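Local coordinates for predicted metal-dependent phosphohydrolase (Magnetospirillum magnetotacticum MS-1, PDB 3KH1), which is a predicted metal-dependent phosphohydrolase of the HD-domain family, probably acting as a 5'-deoxynucleotidase, at residues S8-I20 with A105-A117. Residues are numbered along the deposited sequence; the frame is centred on the assembly and turned at random.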
# COMPACT_ATOMS: atom_id res chain seq x y z
N SER A 8 4.56 -20.88 16.45
CA SER A 8 3.38 -20.10 16.82
C SER A 8 3.50 -18.64 16.40
O SER A 8 2.54 -18.08 15.90
CB SER A 8 3.16 -20.14 18.33
OG SER A 8 2.85 -21.45 18.76
N ARG A 9 4.66 -18.06 16.61
CA ARG A 9 4.81 -16.63 16.32
C ARG A 9 4.61 -16.36 14.83
O ARG A 9 3.86 -15.47 14.45
CB ARG A 9 6.19 -16.16 16.81
CG ARG A 9 6.51 -14.71 16.40
CD ARG A 9 7.83 -14.28 17.01
NE ARG A 9 8.14 -12.91 16.63
CZ ARG A 9 7.63 -11.83 17.22
NH1 ARG A 9 6.86 -11.92 18.28
NH2 ARG A 9 7.92 -10.62 16.76
N LEU A 10 5.30 -17.12 13.99
CA LEU A 10 5.22 -16.92 12.54
C LEU A 10 3.77 -17.24 12.10
O LEU A 10 3.25 -16.56 11.23
CB LEU A 10 6.27 -17.77 11.82
CG LEU A 10 6.31 -17.57 10.30
CD1 LEU A 10 6.49 -16.11 9.86
CD2 LEU A 10 7.40 -18.49 9.73
N ALA A 11 3.14 -18.28 12.64
CA ALA A 11 1.77 -18.57 12.23
C ALA A 11 0.82 -17.41 12.57
O ALA A 11 -0.07 -17.11 11.77
CB ALA A 11 1.29 -19.85 12.88
N ALA A 12 1.02 -16.78 13.71
CA ALA A 12 0.19 -15.65 14.11
C ALA A 12 0.42 -14.49 13.14
O ALA A 12 -0.54 -13.88 12.62
CB ALA A 12 0.48 -15.22 15.57
N GLN A 13 1.68 -14.21 12.83
CA GLN A 13 2.00 -13.17 11.84
C GLN A 13 1.36 -13.44 10.48
O GLN A 13 0.76 -12.54 9.88
CB GLN A 13 3.52 -13.01 11.71
CG GLN A 13 4.13 -12.49 12.99
CD GLN A 13 5.64 -12.66 13.06
OE1 GLN A 13 6.19 -13.65 12.55
NE2 GLN A 13 6.34 -11.65 13.66
N MSE A 14 1.42 -14.68 10.01
CA MSE A 14 0.82 -15.01 8.71
C MSE A 14 -0.69 -14.91 8.76
O MSE A 14 -1.30 -14.46 7.78
CB MSE A 14 1.21 -16.41 8.24
CG MSE A 14 2.68 -16.57 7.99
SE MSE A 14 3.41 -15.24 6.76
CE MSE A 14 5.09 -16.08 6.51
N SER A 15 -1.31 -15.25 9.90
CA SER A 15 -2.76 -15.14 10.03
C SER A 15 -3.22 -13.67 9.86
O SER A 15 -4.23 -13.40 9.20
CB SER A 15 -3.23 -15.73 11.33
OG SER A 15 -3.08 -14.86 12.46
N PHE A 16 -2.42 -12.72 10.37
CA PHE A 16 -2.70 -11.31 10.19
C PHE A 16 -2.51 -10.89 8.73
O PHE A 16 -3.37 -10.23 8.16
CB PHE A 16 -1.80 -10.49 11.11
CG PHE A 16 -2.09 -9.01 11.11
CD1 PHE A 16 -3.11 -8.48 11.85
CD2 PHE A 16 -1.28 -8.15 10.40
CE1 PHE A 16 -3.35 -7.13 11.87
CE2 PHE A 16 -1.54 -6.78 10.41
CZ PHE A 16 -2.56 -6.30 11.18
N VAL A 17 -1.40 -11.33 8.12
CA VAL A 17 -1.12 -11.07 6.70
C VAL A 17 -2.29 -11.50 5.83
O VAL A 17 -2.71 -10.75 4.90
CB VAL A 17 0.23 -11.65 6.25
CG1 VAL A 17 0.39 -11.51 4.71
CG2 VAL A 17 1.43 -10.96 7.00
N VAL A 18 -2.81 -12.69 6.07
CA VAL A 18 -3.93 -13.20 5.29
C VAL A 18 -5.22 -12.40 5.54
O VAL A 18 -5.96 -12.08 4.60
CB VAL A 18 -4.11 -14.73 5.52
CG1 VAL A 18 -5.43 -15.24 4.94
CG2 VAL A 18 -2.86 -15.47 4.95
N GLU A 19 -5.51 -12.13 6.81
CA GLU A 19 -6.73 -11.42 7.20
C GLU A 19 -6.85 -10.04 6.57
O GLU A 19 -7.92 -9.64 6.10
CB GLU A 19 -6.79 -11.29 8.70
CG GLU A 19 -8.08 -10.61 9.21
CD GLU A 19 -9.39 -11.42 9.06
OE1 GLU A 19 -9.39 -12.60 8.67
OE2 GLU A 19 -10.47 -10.87 9.41
N ILE A 20 -5.73 -9.34 6.47
CA ILE A 20 -5.78 -7.94 6.03
C ILE A 20 -5.99 -7.81 4.54
O ILE A 20 -6.20 -6.67 4.08
CB ILE A 20 -4.58 -7.11 6.57
CG1 ILE A 20 -3.25 -7.54 5.97
CG2 ILE A 20 -4.55 -7.09 8.11
CD1 ILE A 20 -2.03 -6.63 6.36
N ALA A 105 -8.77 -4.41 18.64
CA ALA A 105 -8.57 -5.57 19.49
C ALA A 105 -8.59 -6.92 18.75
O ALA A 105 -7.74 -7.77 19.00
CB ALA A 105 -9.55 -5.56 20.65
N ARG A 106 -9.53 -7.09 17.82
CA ARG A 106 -9.65 -8.35 17.10
C ARG A 106 -8.55 -8.50 16.07
O ARG A 106 -7.93 -9.56 15.95
CB ARG A 106 -11.00 -8.47 16.40
CG ARG A 106 -11.19 -9.83 15.75
CD ARG A 106 -12.45 -9.90 14.93
NE ARG A 106 -12.32 -9.28 13.60
CZ ARG A 106 -11.75 -9.85 12.53
NH1 ARG A 106 -11.21 -11.07 12.57
NH2 ARG A 106 -11.78 -9.23 11.37
N LEU A 107 -8.32 -7.43 15.30
CA LEU A 107 -7.41 -7.51 14.17
C LEU A 107 -5.96 -7.52 14.62
O LEU A 107 -5.22 -8.44 14.25
CB LEU A 107 -7.70 -6.37 13.18
CG LEU A 107 -9.01 -6.63 12.37
CD1 LEU A 107 -9.61 -5.33 11.88
CD2 LEU A 107 -8.73 -7.65 11.26
N PHE A 108 -5.52 -6.48 15.34
CA PHE A 108 -4.15 -6.50 15.86
C PHE A 108 -3.94 -7.68 16.82
O PHE A 108 -2.83 -8.18 16.92
CB PHE A 108 -3.76 -5.14 16.50
CG PHE A 108 -3.80 -3.99 15.51
CD1 PHE A 108 -3.02 -4.01 14.35
CD2 PHE A 108 -4.64 -2.91 15.69
CE1 PHE A 108 -3.07 -2.98 13.43
CE2 PHE A 108 -4.67 -1.88 14.73
CZ PHE A 108 -3.90 -1.93 13.65
N GLY A 109 -5.02 -8.16 17.44
CA GLY A 109 -4.92 -9.28 18.37
C GLY A 109 -4.54 -10.58 17.68
O GLY A 109 -4.18 -11.53 18.35
N LEU A 110 -4.65 -10.65 16.35
CA LEU A 110 -4.13 -11.80 15.59
C LEU A 110 -2.59 -11.90 15.67
O LEU A 110 -2.02 -12.97 15.54
CB LEU A 110 -4.57 -11.73 14.13
CG LEU A 110 -6.08 -11.89 13.86
CD1 LEU A 110 -6.38 -11.62 12.38
CD2 LEU A 110 -6.60 -13.28 14.30
N LEU A 111 -1.93 -10.76 15.82
CA LEU A 111 -0.47 -10.74 15.84
C LEU A 111 0.06 -11.32 17.15
O LEU A 111 -0.67 -11.40 18.14
CB LEU A 111 0.03 -9.29 15.69
CG LEU A 111 -0.18 -8.69 14.30
CD1 LEU A 111 -0.09 -7.16 14.39
CD2 LEU A 111 0.81 -9.31 13.30
N PRO A 112 1.35 -11.71 17.16
CA PRO A 112 1.96 -12.02 18.44
C PRO A 112 1.82 -10.83 19.41
O PRO A 112 1.74 -9.70 18.95
CB PRO A 112 3.43 -12.27 18.12
CG PRO A 112 3.54 -12.26 16.69
CD PRO A 112 2.31 -11.75 16.05
N PRO A 113 1.79 -11.08 20.73
CA PRO A 113 1.53 -9.99 21.67
C PRO A 113 2.38 -8.73 21.53
O PRO A 113 1.84 -7.64 21.70
CB PRO A 113 1.77 -10.64 23.03
CG PRO A 113 1.38 -12.06 22.80
CD PRO A 113 1.79 -12.40 21.40
N ASP A 114 3.68 -8.86 21.26
CA ASP A 114 4.54 -7.70 21.12
C ASP A 114 4.09 -6.81 19.94
O ASP A 114 3.94 -5.60 20.07
CB ASP A 114 6.03 -8.07 21.02
CG ASP A 114 6.36 -8.89 19.78
OD1 ASP A 114 5.57 -9.73 19.35
OD2 ASP A 114 7.45 -8.72 19.21
N GLN A 115 3.79 -7.43 18.83
CA GLN A 115 3.36 -6.70 17.68
C GLN A 115 1.91 -6.25 17.77
O GLN A 115 1.57 -5.18 17.28
CB GLN A 115 3.56 -7.53 16.41
CG GLN A 115 5.01 -7.67 15.97
CD GLN A 115 5.15 -8.48 14.73
OE1 GLN A 115 4.63 -9.60 14.65
NE2 GLN A 115 5.86 -7.93 13.74
N ALA A 116 1.07 -7.03 18.45
CA ALA A 116 -0.33 -6.59 18.69
C ALA A 116 -0.31 -5.24 19.40
O ALA A 116 -1.04 -4.30 19.03
CB ALA A 116 -1.13 -7.61 19.52
N ALA A 117 0.52 -5.14 20.46
CA ALA A 117 0.62 -3.90 21.21
C ALA A 117 1.28 -2.81 20.36
O ALA A 117 0.84 -1.67 20.36
CB ALA A 117 1.40 -4.12 22.55
O HOH W 1 -3.30 -15.40 15.67
O HOH W 2 -10.89 -13.44 10.85
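F16 meets L111 at the apolar centre of this contact. With CG anti to the backbone N (chi1 -175°), the ring reaches from helix 8-19 into the turn between helices 96-108 and 113-128. L111 CG lies over one face in a CH-pi contact, 4.0 Å from the ring centroid of F16. I20 CG2 covers the opposite face. The ring edge meets the backbone, F16 CD1 lying 3.2 Å from L107 O, and CZ touches F108 CD1. L107 CD2 and L110 CD1 pack on the aliphatic part of E19. On the other flank, P112 CD rests on A12 CB and on Q13 CG.

Polar groups border this core. Water 1 joins S15 OG to L110 O by donating to both. Q13 NE2 gives a nearly straight hydrogen bond of 2.8 Å to Q115 OE1, arriving from above the carbonyl plane. Q13 also bonds Y58 and E57 of the second subunit. At one end, R106 sends NH1 and NH2 to the single oxygen E19 OE2, with NH2 at 2.9 Å. The carboxylate and guanidinium planes are 80° apart. K22 also pairs with E19, and D81 with R106. At the other end, R9 extends over P112 to D114 and forms a salt bridge end-on, with NH1 reaching D114 OD1 at 2.8 Å in a nearly straight bond and NH2 making a longer, more bent one to D114 OD2. R9 NE pairs with E57 of the second subunit. With an alanine here the guanidinium is gone, and D114 and E57 of the second subunit would probably lose this cationic partner. The arrangement is the first helix packed against the corner where helix 96-108 turns, through a type I turn at F108-L111, into helix 113-128, in a mainly helical HD-domain fold where the first helix also meets the second subunit.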